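Local coordinates for protein Exo-1,3/1,4-beta-glucanase (Pseudoalteromonas sp., PDB 3RRX) that hydrolyses beta-1,3- and beta-1,4-linked glucans from the chain end, probably releasing glucose as many family 3 glycoside hydrolases do, at residues N8-N13 with N283-D288; I47-V52 with V322-E327; L535-E540 with F582-Y587; V560-L565 with T572-T577. The protein carries 1 engineered substitution. All blocks are in the same frame, centred on the assembly; numbering follows the deposited sequence.

Contact 1. Residues N8-N13 with N283-D288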
# COMPACT_ATOMS: atom_id res chain seq x y z
N ASN A 8 0.53 -26.79 13.63
CA ASN A 8 1.94 -26.41 13.62
C ASN A 8 2.26 -25.42 12.50
O ASN A 8 1.97 -25.67 11.33
CB ASN A 8 2.85 -27.64 13.53
CG ASN A 8 2.80 -28.49 14.80
OD1 ASN A 8 2.88 -27.98 15.92
ND2 ASN A 8 2.68 -29.81 14.62
N TRP A 9 2.86 -24.30 12.88
CA TRP A 9 3.30 -23.30 11.93
C TRP A 9 4.79 -23.48 11.67
O TRP A 9 5.54 -23.82 12.59
CB TRP A 9 3.05 -21.91 12.52
CG TRP A 9 1.60 -21.56 12.72
CD1 TRP A 9 0.72 -22.15 13.59
CD2 TRP A 9 0.87 -20.52 12.06
NE1 TRP A 9 -0.51 -21.53 13.50
CE2 TRP A 9 -0.44 -20.53 12.57
CE3 TRP A 9 1.22 -19.57 11.09
CZ2 TRP A 9 -1.41 -19.63 12.14
CZ3 TRP A 9 0.25 -18.67 10.67
CH2 TRP A 9 -1.05 -18.71 11.19
N PRO A 10 5.24 -23.24 10.43
CA PRO A 10 6.66 -23.44 10.12
C PRO A 10 7.55 -22.32 10.66
O PRO A 10 7.11 -21.16 10.75
CB PRO A 10 6.67 -23.40 8.59
CG PRO A 10 5.55 -22.46 8.25
CD PRO A 10 4.47 -22.76 9.27
N TYR A 11 8.78 -22.66 11.04
CA TYR A 11 9.76 -21.64 11.40
C TYR A 11 10.28 -21.00 10.11
O TYR A 11 10.77 -21.69 9.21
CB TYR A 11 10.91 -22.26 12.20
CG TYR A 11 11.96 -21.27 12.67
CD1 TYR A 11 11.86 -20.65 13.91
CD2 TYR A 11 13.06 -20.97 11.88
CE1 TYR A 11 12.83 -19.75 14.35
CE2 TYR A 11 14.03 -20.07 12.31
CZ TYR A 11 13.91 -19.47 13.54
OH TYR A 11 14.87 -18.57 13.96
N VAL A 12 10.15 -19.68 10.00
CA VAL A 12 10.46 -19.01 8.74
C VAL A 12 11.52 -17.91 8.84
O VAL A 12 11.83 -17.25 7.86
CB VAL A 12 9.19 -18.45 8.05
CG1 VAL A 12 8.23 -19.61 7.68
CG2 VAL A 12 8.50 -17.43 8.94
N ASN A 13 12.10 -17.73 10.03
CA ASN A 13 13.18 -16.76 10.19
C ASN A 13 14.54 -17.41 9.92
O ASN A 13 15.40 -17.44 10.79
CB ASN A 13 13.14 -16.14 11.59
CG ASN A 13 14.20 -15.06 11.79
OD1 ASN A 13 14.44 -14.24 10.90
ND2 ASN A 13 14.84 -15.05 12.95
N ASN A 283 6.99 -17.26 18.56
CA ASN A 283 7.51 -18.55 19.00
C ASN A 283 7.61 -19.57 17.86
O ASN A 283 8.63 -20.23 17.71
CB ASN A 283 6.71 -19.09 20.19
CG ASN A 283 6.97 -18.30 21.47
OD1 ASN A 283 7.98 -17.61 21.58
ND2 ASN A 283 6.06 -18.41 22.43
N GLN A 284 6.57 -19.68 17.03
CA GLN A 284 6.59 -20.70 15.99
C GLN A 284 7.21 -20.20 14.69
O GLN A 284 8.10 -20.85 14.14
CB GLN A 284 5.18 -21.25 15.74
CG GLN A 284 4.58 -21.96 16.95
CD GLN A 284 3.25 -22.60 16.63
OE1 GLN A 284 3.17 -23.48 15.78
NE2 GLN A 284 2.19 -22.14 17.30
N LEU A 285 6.74 -19.07 14.19
CA LEU A 285 7.29 -18.51 12.96
C LEU A 285 8.72 -18.02 13.18
O LEU A 285 9.54 -17.98 12.25
CB LEU A 285 6.42 -17.36 12.44
CG LEU A 285 5.02 -17.74 11.92
CD1 LEU A 285 4.30 -16.49 11.40
CD2 LEU A 285 5.12 -18.78 10.83
N GLY A 286 9.02 -17.64 14.42
CA GLY A 286 10.36 -17.21 14.78
C GLY A 286 10.74 -15.76 14.48
O GLY A 286 11.92 -15.41 14.50
N PHE A 287 9.75 -14.91 14.20
CA PHE A 287 10.00 -13.47 13.99
C PHE A 287 10.82 -12.86 15.13
O PHE A 287 10.40 -12.91 16.29
CB PHE A 287 8.67 -12.71 13.85
CG PHE A 287 8.79 -11.21 13.73
CD1 PHE A 287 9.52 -10.62 12.69
CD2 PHE A 287 8.12 -10.38 14.61
CE1 PHE A 287 9.60 -9.23 12.57
CE2 PHE A 287 8.19 -8.99 14.49
CZ PHE A 287 8.94 -8.41 13.48
N ASP A 288 11.95 -12.26 14.79
CA ASP A 288 12.88 -11.73 15.79
C ASP A 288 12.83 -10.20 15.91
O ASP A 288 13.59 -9.60 16.66
CB ASP A 288 14.31 -12.18 15.44
CG ASP A 288 15.24 -12.18 16.64
OD1 ASP A 288 14.85 -12.70 17.70
OD2 ASP A 288 16.37 -11.64 16.53
O HOH W 1 7.80 -23.66 14.29
O HOH W 2 5.40 -25.21 15.15
O HOH W 3 13.96 -16.66 15.78
O HOH W 4 12.73 -12.16 12.03
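Q284 reaches from near the C-terminal end of helix 274-284 to the backbone and ring of W9. Its CB rests 3.9 Å from W9 CB; beyond CG the chain runs extended and brings CD and NE2 beside W9 CD1. At the tip, OE1 takes the N-H of W9 in a nearly straight bond (W9 N to Q284 OE1 3.0 Å, 169° at the hydrogen) and also lies at the edge of the indole, the amide plane standing almost upright to the ring plane at 84°. NE2 is hydrogen-bonded to D279 OD2, and the indole NE1 to E236 OE2. Further along, L285 O accepts a second straight bond from V12 N (2.9 Å) and a weak one from N13 N. The same oxygen sits over one face of the Y11 ring, toward its rim. L285 CD2 meets W9 CE3 at the indole edge. G286, with positive phi just past the helix, lets Y11 come close: its CA is 3.6 Å from Y11 CE1. Two waters join W9 O to Q284, one at the backbone O and one at OE1, and a third links Y11 OH to G286 O. The N-terminal segment thus runs beside the end of helix 274-284, 19° from the direction of 284-288, while V12 and L285 both pack on F248 of helix 245-252, on the flank of the family 3 N-terminal barrel domain.

Contact 2. Residues I47-V52 with V322-E327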
# COMPACT_ATOMS: atom_id res chain seq x y z
N ILE A 47 2.81 13.37 14.71
CA ILE A 47 3.26 14.77 14.64
C ILE A 47 2.15 15.81 14.72
O ILE A 47 2.40 16.97 15.04
CB ILE A 47 4.13 15.04 13.39
CG1 ILE A 47 3.31 14.93 12.11
CG2 ILE A 47 5.36 14.12 13.37
CD1 ILE A 47 4.10 15.29 10.87
N GLY A 48 0.91 15.42 14.42
CA GLY A 48 -0.19 16.35 14.56
C GLY A 48 -0.47 16.69 16.02
O GLY A 48 -1.18 17.65 16.32
N TYR A 49 0.09 15.91 16.94
CA TYR A 49 -0.21 16.08 18.36
C TYR A 49 1.03 16.25 19.23
O TYR A 49 0.93 16.59 20.40
CB TYR A 49 -1.01 14.87 18.86
CG TYR A 49 -2.27 14.62 18.07
CD1 TYR A 49 -3.44 15.32 18.35
CD2 TYR A 49 -2.30 13.69 17.04
CE1 TYR A 49 -4.60 15.10 17.63
CE2 TYR A 49 -3.45 13.46 16.31
CZ TYR A 49 -4.60 14.17 16.61
OH TYR A 49 -5.75 13.95 15.90
N LEU A 50 2.19 15.97 18.66
CA LEU A 50 3.43 15.96 19.43
C LEU A 50 4.16 17.30 19.36
O LEU A 50 4.19 17.93 18.31
CB LEU A 50 4.33 14.85 18.88
CG LEU A 50 5.73 14.73 19.46
CD1 LEU A 50 5.67 14.21 20.88
CD2 LEU A 50 6.57 13.81 18.58
N THR A 51 4.75 17.73 20.47
CA THR A 51 5.64 18.88 20.45
C THR A 51 7.08 18.44 20.66
O THR A 51 7.34 17.37 21.21
CB THR A 51 5.29 19.93 21.54
OG1 THR A 51 5.52 19.38 22.84
CG2 THR A 51 3.84 20.38 21.43
N VAL A 52 8.02 19.28 20.23
CA VAL A 52 9.43 19.05 20.50
C VAL A 52 9.67 18.98 22.01
O VAL A 52 10.45 18.15 22.50
CB VAL A 52 10.29 20.16 19.87
CG1 VAL A 52 11.76 19.94 20.16
CG2 VAL A 52 10.04 20.24 18.37
N VAL A 322 -0.15 5.28 19.27
CA VAL A 322 -1.16 6.03 19.99
C VAL A 322 -0.94 7.51 19.67
O VAL A 322 -0.31 8.26 20.43
CB VAL A 322 -1.17 5.68 21.51
CG1 VAL A 322 0.25 5.77 22.12
CG2 VAL A 322 -2.18 6.54 22.28
N PRO A 323 -1.44 7.93 18.51
CA PRO A 323 -1.04 9.22 17.92
C PRO A 323 -1.36 10.44 18.79
O PRO A 323 -0.57 11.39 18.83
CB PRO A 323 -1.84 9.27 16.60
CG PRO A 323 -2.89 8.22 16.71
CD PRO A 323 -2.34 7.16 17.63
N GLU A 324 -2.49 10.40 19.49
CA GLU A 324 -3.00 11.57 20.21
C GLU A 324 -2.91 11.43 21.73
O GLU A 324 -2.60 12.40 22.43
CB GLU A 324 -4.46 11.83 19.81
CG GLU A 324 -5.12 12.95 20.60
CD GLU A 324 -6.51 13.30 20.10
OE1 GLU A 324 -7.08 12.54 19.29
OE2 GLU A 324 -7.03 14.34 20.54
N HIS A 325 -3.17 10.24 22.24
CA HIS A 325 -3.29 10.05 23.69
C HIS A 325 -2.03 9.47 24.33
O HIS A 325 -2.09 8.87 25.40
CB HIS A 325 -4.50 9.17 24.02
CG HIS A 325 -5.80 9.71 23.51
ND1 HIS A 325 -6.18 9.59 22.19
CD2 HIS A 325 -6.80 10.38 24.13
CE1 HIS A 325 -7.37 10.15 22.03
NE2 HIS A 325 -7.76 10.64 23.19
N PHE A 326 -0.89 9.68 23.68
CA PHE A 326 0.38 9.08 24.08
C PHE A 326 0.84 9.43 25.50
O PHE A 326 1.45 8.59 26.18
CB PHE A 326 1.48 9.43 23.08
CG PHE A 326 1.60 10.91 22.81
CD1 PHE A 326 0.84 11.50 21.81
CD2 PHE A 326 2.47 11.69 23.55
CE1 PHE A 326 0.95 12.87 21.56
CE2 PHE A 326 2.59 13.05 23.30
CZ PHE A 326 1.83 13.64 22.31
N GLU A 327 0.59 10.66 25.94
CA GLU A 327 1.09 11.09 27.24
C GLU A 327 0.39 10.33 28.38
O GLU A 327 1.04 9.76 29.25
CB GLU A 327 0.97 12.61 27.41
CG GLU A 327 1.72 13.15 28.61
CD GLU A 327 1.96 14.65 28.54
OE1 GLU A 327 1.48 15.30 27.60
OE2 GLU A 327 2.65 15.17 29.44
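Y49 lays its ring flat over the aliphatic part of E324. CB of E324 stands on the ring normal, 3.7 Å from the centroid of the Y49 ring and only 1° off it, a centred CH-pi contact. From there the glutamate crosses the ring obliquely: CG lies above the same face near CD1 and CE1, and E324 CD comes to 3.6 Å from Y49 CE1. With CG anti to the backbone N (chi1 175°) and the chain extended beyond it, the methylenes follow the phenol toward its hydroxyl end, and the carboxylate settles only 15° from the ring plane. The contact is therefore made by carbon rather than charge; E324 OE1 remains 3.9 Å from Y49 OH. On the CD2 side of the ring, nearer CB, P323 O comes to 3.4 Å from Y49 CD2. F326 packs against residues 49 and 50: its CE1 meets Y49 CB, its CZ approaches Y49 O near the plane of the phenyl ring (3.6 Å), and its CE2 meets L50 CD1 at 4.1 Å, with the leucine crossing it at about a right angle. No hydrogen bond spans the two segments; the interface is held by ring and methylene packing. L50 also packs on M89 of helix 79-94 and on Y63 of strand 62-65, while F326 meets the ring of F60 nearly perpendicularly. The loop between strand 43-44 and helix 52-58 is thereby fitted to the loop joining strand 320-321 to helix 326-338, within the family 3 N-terminal domain.

Contact 3. Residues L535-E540 with F582-Y587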
# COMPACT_ATOMS: atom_id res chain seq x y z
N LEU A 535 -15.15 -5.72 -10.67
CA LEU A 535 -16.55 -5.44 -10.34
C LEU A 535 -17.41 -6.07 -11.42
O LEU A 535 -16.91 -6.46 -12.47
CB LEU A 535 -16.81 -3.93 -10.25
CG LEU A 535 -16.13 -3.18 -9.10
CD1 LEU A 535 -16.32 -1.65 -9.23
CD2 LEU A 535 -16.66 -3.69 -7.75
N TRP A 536 -18.71 -6.18 -11.17
CA TRP A 536 -19.59 -6.74 -12.18
C TRP A 536 -19.89 -5.67 -13.22
O TRP A 536 -20.56 -4.67 -12.93
CB TRP A 536 -20.87 -7.31 -11.56
CG TRP A 536 -21.70 -8.09 -12.56
CD1 TRP A 536 -21.47 -9.36 -13.01
CD2 TRP A 536 -22.89 -7.64 -13.22
NE1 TRP A 536 -22.44 -9.73 -13.92
CE2 TRP A 536 -23.32 -8.69 -14.06
CE3 TRP A 536 -23.63 -6.46 -13.17
CZ2 TRP A 536 -24.47 -8.58 -14.85
CZ3 TRP A 536 -24.76 -6.35 -13.96
CH2 TRP A 536 -25.17 -7.41 -14.78
N VAL A 537 -19.33 -5.86 -14.41
CA VAL A 537 -19.43 -4.84 -15.48
C VAL A 537 -19.94 -5.40 -16.81
O VAL A 537 -19.58 -4.89 -17.88
CB VAL A 537 -18.06 -4.14 -15.71
CG1 VAL A 537 -17.69 -3.24 -14.53
CG2 VAL A 537 -16.96 -5.17 -15.95
N ASN A 538 -20.77 -6.44 -16.78
CA ASN A 538 -21.27 -7.03 -18.02
C ASN A 538 -21.91 -6.00 -18.95
O ASN A 538 -21.68 -6.03 -20.17
CB ASN A 538 -22.26 -8.17 -17.73
CG ASN A 538 -21.58 -9.41 -17.15
OD1 ASN A 538 -20.44 -9.35 -16.69
ND2 ASN A 538 -22.28 -10.54 -17.17
N LYS A 539 -22.71 -5.09 -18.39
CA LYS A 539 -23.36 -4.06 -19.20
C LYS A 539 -22.34 -3.17 -19.90
O LYS A 539 -22.46 -2.87 -21.09
CB LYS A 539 -24.31 -3.21 -18.36
CG LYS A 539 -25.46 -4.00 -17.74
CD LYS A 539 -26.22 -3.16 -16.72
CE LYS A 539 -27.31 -3.97 -16.04
NZ LYS A 539 -27.94 -3.16 -14.94
N GLU A 540 -21.33 -2.73 -19.15
CA GLU A 540 -20.33 -1.84 -19.73
C GLU A 540 -19.47 -2.59 -20.74
O GLU A 540 -19.08 -2.04 -21.77
CB GLU A 540 -19.44 -1.21 -18.62
CG GLU A 540 -20.18 -0.21 -17.73
CD GLU A 540 -21.03 -0.87 -16.66
OE1 GLU A 540 -20.92 -2.11 -16.49
OE2 GLU A 540 -21.81 -0.16 -15.98
N PHE A 582 -6.83 -11.35 -9.50
CA PHE A 582 -8.11 -11.55 -8.82
C PHE A 582 -9.10 -12.07 -9.86
O PHE A 582 -9.10 -11.60 -11.00
CB PHE A 582 -8.65 -10.21 -8.26
CG PHE A 582 -7.96 -9.74 -6.99
CD1 PHE A 582 -8.54 -9.93 -5.75
CD2 PHE A 582 -6.73 -9.12 -7.06
CE1 PHE A 582 -7.90 -9.51 -4.59
CE2 PHE A 582 -6.08 -8.68 -5.92
CZ PHE A 582 -6.67 -8.88 -4.67
N SER A 583 -9.94 -13.02 -9.48
CA SER A 583 -10.92 -13.57 -10.43
C SER A 583 -12.01 -12.54 -10.75
O SER A 583 -12.47 -11.82 -9.85
CB SER A 583 -11.56 -14.83 -9.86
OG SER A 583 -10.58 -15.82 -9.58
N TRP A 584 -12.44 -12.50 -12.00
CA TRP A 584 -13.45 -11.54 -12.44
C TRP A 584 -14.85 -12.17 -12.49
O TRP A 584 -15.03 -13.21 -13.13
CB TRP A 584 -13.09 -10.96 -13.81
CG TRP A 584 -13.71 -9.63 -14.06
CD1 TRP A 584 -15.01 -9.37 -14.42
CD2 TRP A 584 -13.07 -8.36 -13.95
NE1 TRP A 584 -15.21 -8.02 -14.54
CE2 TRP A 584 -14.03 -7.37 -14.26
CE3 TRP A 584 -11.76 -7.95 -13.63
CZ2 TRP A 584 -13.73 -6.01 -14.25
CZ3 TRP A 584 -11.47 -6.61 -13.62
CH2 TRP A 584 -12.45 -5.65 -13.93
N PRO A 585 -15.83 -11.56 -11.80
CA PRO A 585 -17.16 -12.15 -11.62
C PRO A 585 -18.04 -12.10 -12.88
O PRO A 585 -18.03 -11.12 -13.62
CB PRO A 585 -17.77 -11.28 -10.52
CG PRO A 585 -17.10 -9.92 -10.71
CD PRO A 585 -15.69 -10.27 -11.10
N LYS A 586 -18.82 -13.16 -13.08
CA LYS A 586 -19.78 -13.27 -14.18
C LYS A 586 -21.18 -12.83 -13.74
O LYS A 586 -22.00 -12.41 -14.56
CB LYS A 586 -19.81 -14.73 -14.65
CG LYS A 586 -20.87 -15.08 -15.66
CD LYS A 586 -20.84 -16.58 -15.91
CE LYS A 586 -19.54 -17.00 -16.58
NZ LYS A 586 -19.54 -18.45 -16.96
N TYR A 587 -21.45 -12.93 -12.44
CA TYR A 587 -22.75 -12.57 -11.89
C TYR A 587 -22.55 -11.54 -10.80
O TYR A 587 -21.49 -11.50 -10.17
CB TYR A 587 -23.44 -13.81 -11.29
CG TYR A 587 -23.59 -14.95 -12.27
CD1 TYR A 587 -24.52 -14.89 -13.30
CD2 TYR A 587 -22.81 -16.10 -12.15
CE1 TYR A 587 -24.66 -15.93 -14.19
CE2 TYR A 587 -22.95 -17.15 -13.04
CZ TYR A 587 -23.88 -17.06 -14.06
OH TYR A 587 -24.03 -18.09 -14.96
O HOH W 5 -18.31 -8.53 -15.11
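W536 points the N-H of its indole at the backbone of K586: NE1 to K586 O is 2.8 Å, with 150° at the hydrogen, and the oxygen lies in the indole plane. A first torsion that sets CG anti to the backbone N (chi1 -171°) carries this edge of the ring across to the carbonyl. Seen from the carbonyl, however, the donor stands well above the peptide plane, 61° out of it. CD1, beside NE1, lies 3.3 Å from Y587 C. A weak second bond reaches the same oxygen from N538 ND2 (3.2 Å), which also binds S622 O; N538 CB covers one face of the W536 ring. W584, by contrast, turns one face to the backbone N of L535 and its edge to V537, whose CG2 lies 3.7 Å from W584 CZ2, the two side chains crossing at about a right angle. P585 CG packs against L535 O at 3.9 Å. Between the indoles a water binds four groups: it accepts from V537 N, and weakly from W584 NE1, and donates to N538 OD1 and P585 O. P585 also lies close to L593, a calcium ligand. W584 and V537 pack on F529 of strand 525-530, and W584 also on A549 and W551 of strand 546-551, so the loop 582-587 lies against the mixed sheet of the C-terminal domain beside the start of helix 538-542.

Contact 4. Residues V560-L565 with T572-T577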
# COMPACT_ATOMS: atom_id res chain seq x y z
N VAL A 560 -0.48 4.08 -20.01
CA VAL A 560 -1.66 3.61 -20.73
C VAL A 560 -1.50 3.83 -22.24
O VAL A 560 -1.73 2.92 -23.04
CB VAL A 560 -2.96 4.28 -20.19
CG1 VAL A 560 -4.16 3.90 -21.05
CG2 VAL A 560 -3.20 3.86 -18.73
N ALA A 561 -1.10 5.03 -22.64
CA ALA A 561 -0.83 5.32 -24.05
C ALA A 561 0.23 4.39 -24.65
O ALA A 561 0.11 3.96 -25.80
CB ALA A 561 -0.40 6.80 -24.23
N ASP A 562 1.28 4.09 -23.88
CA ASP A 562 2.37 3.22 -24.35
C ASP A 562 1.86 1.89 -24.90
O ASP A 562 2.42 1.35 -25.86
CB ASP A 562 3.36 2.89 -23.22
CG ASP A 562 4.21 4.07 -22.80
OD1 ASP A 562 4.34 5.05 -23.57
OD2 ASP A 562 4.76 4.00 -21.67
N VAL A 563 0.84 1.34 -24.25
CA VAL A 563 0.30 0.05 -24.67
C VAL A 563 -0.86 0.17 -25.67
O VAL A 563 -0.93 -0.59 -26.63
CB VAL A 563 -0.15 -0.80 -23.45
CG1 VAL A 563 -0.80 -2.11 -23.91
CG2 VAL A 563 1.05 -1.08 -22.52
N LEU A 564 -1.76 1.12 -25.44
CA LEU A 564 -2.97 1.24 -26.27
C LEU A 564 -2.71 1.79 -27.67
O LEU A 564 -3.45 1.48 -28.60
CB LEU A 564 -4.03 2.11 -25.57
CG LEU A 564 -4.99 1.37 -24.63
CD1 LEU A 564 -4.24 0.63 -23.52
CD2 LEU A 564 -5.99 2.37 -24.04
N LEU A 565 -1.67 2.62 -27.81
CA LEU A 565 -1.38 3.26 -29.10
C LEU A 565 -0.23 2.59 -29.85
O LEU A 565 0.67 2.04 -29.22
CB LEU A 565 -1.00 4.73 -28.89
CG LEU A 565 -2.00 5.68 -28.22
CD1 LEU A 565 -1.45 7.11 -28.23
CD2 LEU A 565 -3.33 5.62 -28.94
N THR A 572 3.10 -1.78 -33.28
CA THR A 572 2.91 -1.98 -31.85
C THR A 572 4.16 -1.51 -31.12
O THR A 572 5.27 -1.85 -31.53
CB THR A 572 2.67 -3.47 -31.54
OG1 THR A 572 1.46 -3.89 -32.19
CG2 THR A 572 2.54 -3.70 -30.04
N GLN A 573 3.99 -0.72 -30.07
CA GLN A 573 5.15 -0.32 -29.27
C GLN A 573 5.32 -1.18 -28.01
O GLN A 573 6.42 -1.63 -27.71
CB GLN A 573 5.15 1.18 -28.95
CG GLN A 573 3.80 1.75 -28.58
CD GLN A 573 3.88 3.23 -28.19
OE1 GLN A 573 4.97 3.80 -28.08
NE2 GLN A 573 2.73 3.84 -27.97
N PHE A 574 4.23 -1.40 -27.28
CA PHE A 574 4.22 -2.34 -26.16
C PHE A 574 2.96 -3.20 -26.24
O PHE A 574 1.88 -2.68 -26.52
CB PHE A 574 4.22 -1.59 -24.83
CG PHE A 574 5.50 -0.85 -24.54
CD1 PHE A 574 6.53 -1.48 -23.85
CD2 PHE A 574 5.66 0.46 -24.93
CE1 PHE A 574 7.71 -0.81 -23.58
CE2 PHE A 574 6.83 1.15 -24.64
CZ PHE A 574 7.86 0.51 -23.97
N ASP A 575 3.09 -4.50 -26.01
CA ASP A 575 1.92 -5.37 -25.98
C ASP A 575 1.48 -5.47 -24.52
O ASP A 575 2.23 -5.10 -23.62
CB ASP A 575 2.30 -6.76 -26.53
CG ASP A 575 1.08 -7.59 -26.97
OD1 ASP A 575 -0.07 -7.26 -26.61
OD2 ASP A 575 1.29 -8.60 -27.68
N PHE A 576 0.26 -5.94 -24.28
CA PHE A 576 -0.18 -6.27 -22.93
C PHE A 576 0.60 -7.45 -22.40
O PHE A 576 0.92 -8.38 -23.15
CB PHE A 576 -1.67 -6.61 -22.92
CG PHE A 576 -2.57 -5.41 -23.08
CD1 PHE A 576 -3.05 -4.73 -21.97
CD2 PHE A 576 -2.92 -4.96 -24.35
CE1 PHE A 576 -3.88 -3.62 -22.12
CE2 PHE A 576 -3.74 -3.86 -24.51
CZ PHE A 576 -4.22 -3.19 -23.40
N THR A 577 0.92 -7.43 -21.10
CA THR A 577 1.59 -8.55 -20.45
C THR A 577 0.89 -8.96 -19.16
O THR A 577 1.08 -10.08 -18.69
CB THR A 577 3.08 -8.22 -20.15
OG1 THR A 577 3.16 -6.98 -19.44
CG2 THR A 577 3.89 -8.10 -21.44
O HOH W 6 6.07 5.06 -25.66
O HOH W 7 1.36 -0.50 -28.60
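D562, on the last turns of helix 558-564, sets its CB 3.8 Å from F574 CD2, while its backbone O lies at the edge of the same ring. A water donates to both D562 OD1 and Q573 OE1 and so bridges them; OD1 also takes a bond from Q460, and OD2 forms salt bridges with R391 and R395. One residue on, V563 spreads its two methyls over different partners. CG1, anti to the backbone N (chi1 176°), stands over the centre of the F576 ring, 3.5 Å from the centroid and 11° off the normal, a CH-pi contact; CG2 rests 4.0 Å from F574 CB. Here the chain after helix 558-564 doubles back against that helix, in the family 3 C-terminal domain with its mixed six-stranded sheet, where helix 384-397 joins in through R395, which makes a cation-pi contact with F574. L564 adds CD1 at 3.8 Å from F576 CZ, a ring that Y612 meets nearly at right angles. L565 leaves helical geometry, and L565 O accepts an N-H from Q573 NE2 at 3.0 Å, the donor standing 61° out of the carbonyl plane; NE2 also bonds Q460. Another water accepts from Q573 N and lies within bonding distance of both V563 O and L565 O; V563 O is also hydrogen-bonded to Y612 OH.

Contact 2 and the 283-288 side of contact 1 lie in the family 3 N-terminal region, with 8-13 packed on it; contacts 3 and 4 lie in the C-terminal one, and no two contacts touch. Along the chain, contacts 1 and 2 interleave: 8-13, 47-52, 283-288, 322-327. Each joins chain near the N-terminus to a part of the barrel region some 270 residues later, at places about 34 Å apart between centres. Contacts 3 and 4 follow, with 560-565 and 572-577 both lying between 535-540 and 582-587; their centres are about 24 Å apart in one domain. Contact 2 lies across the chain's centre from both, about 44 and 48 Å away between centres.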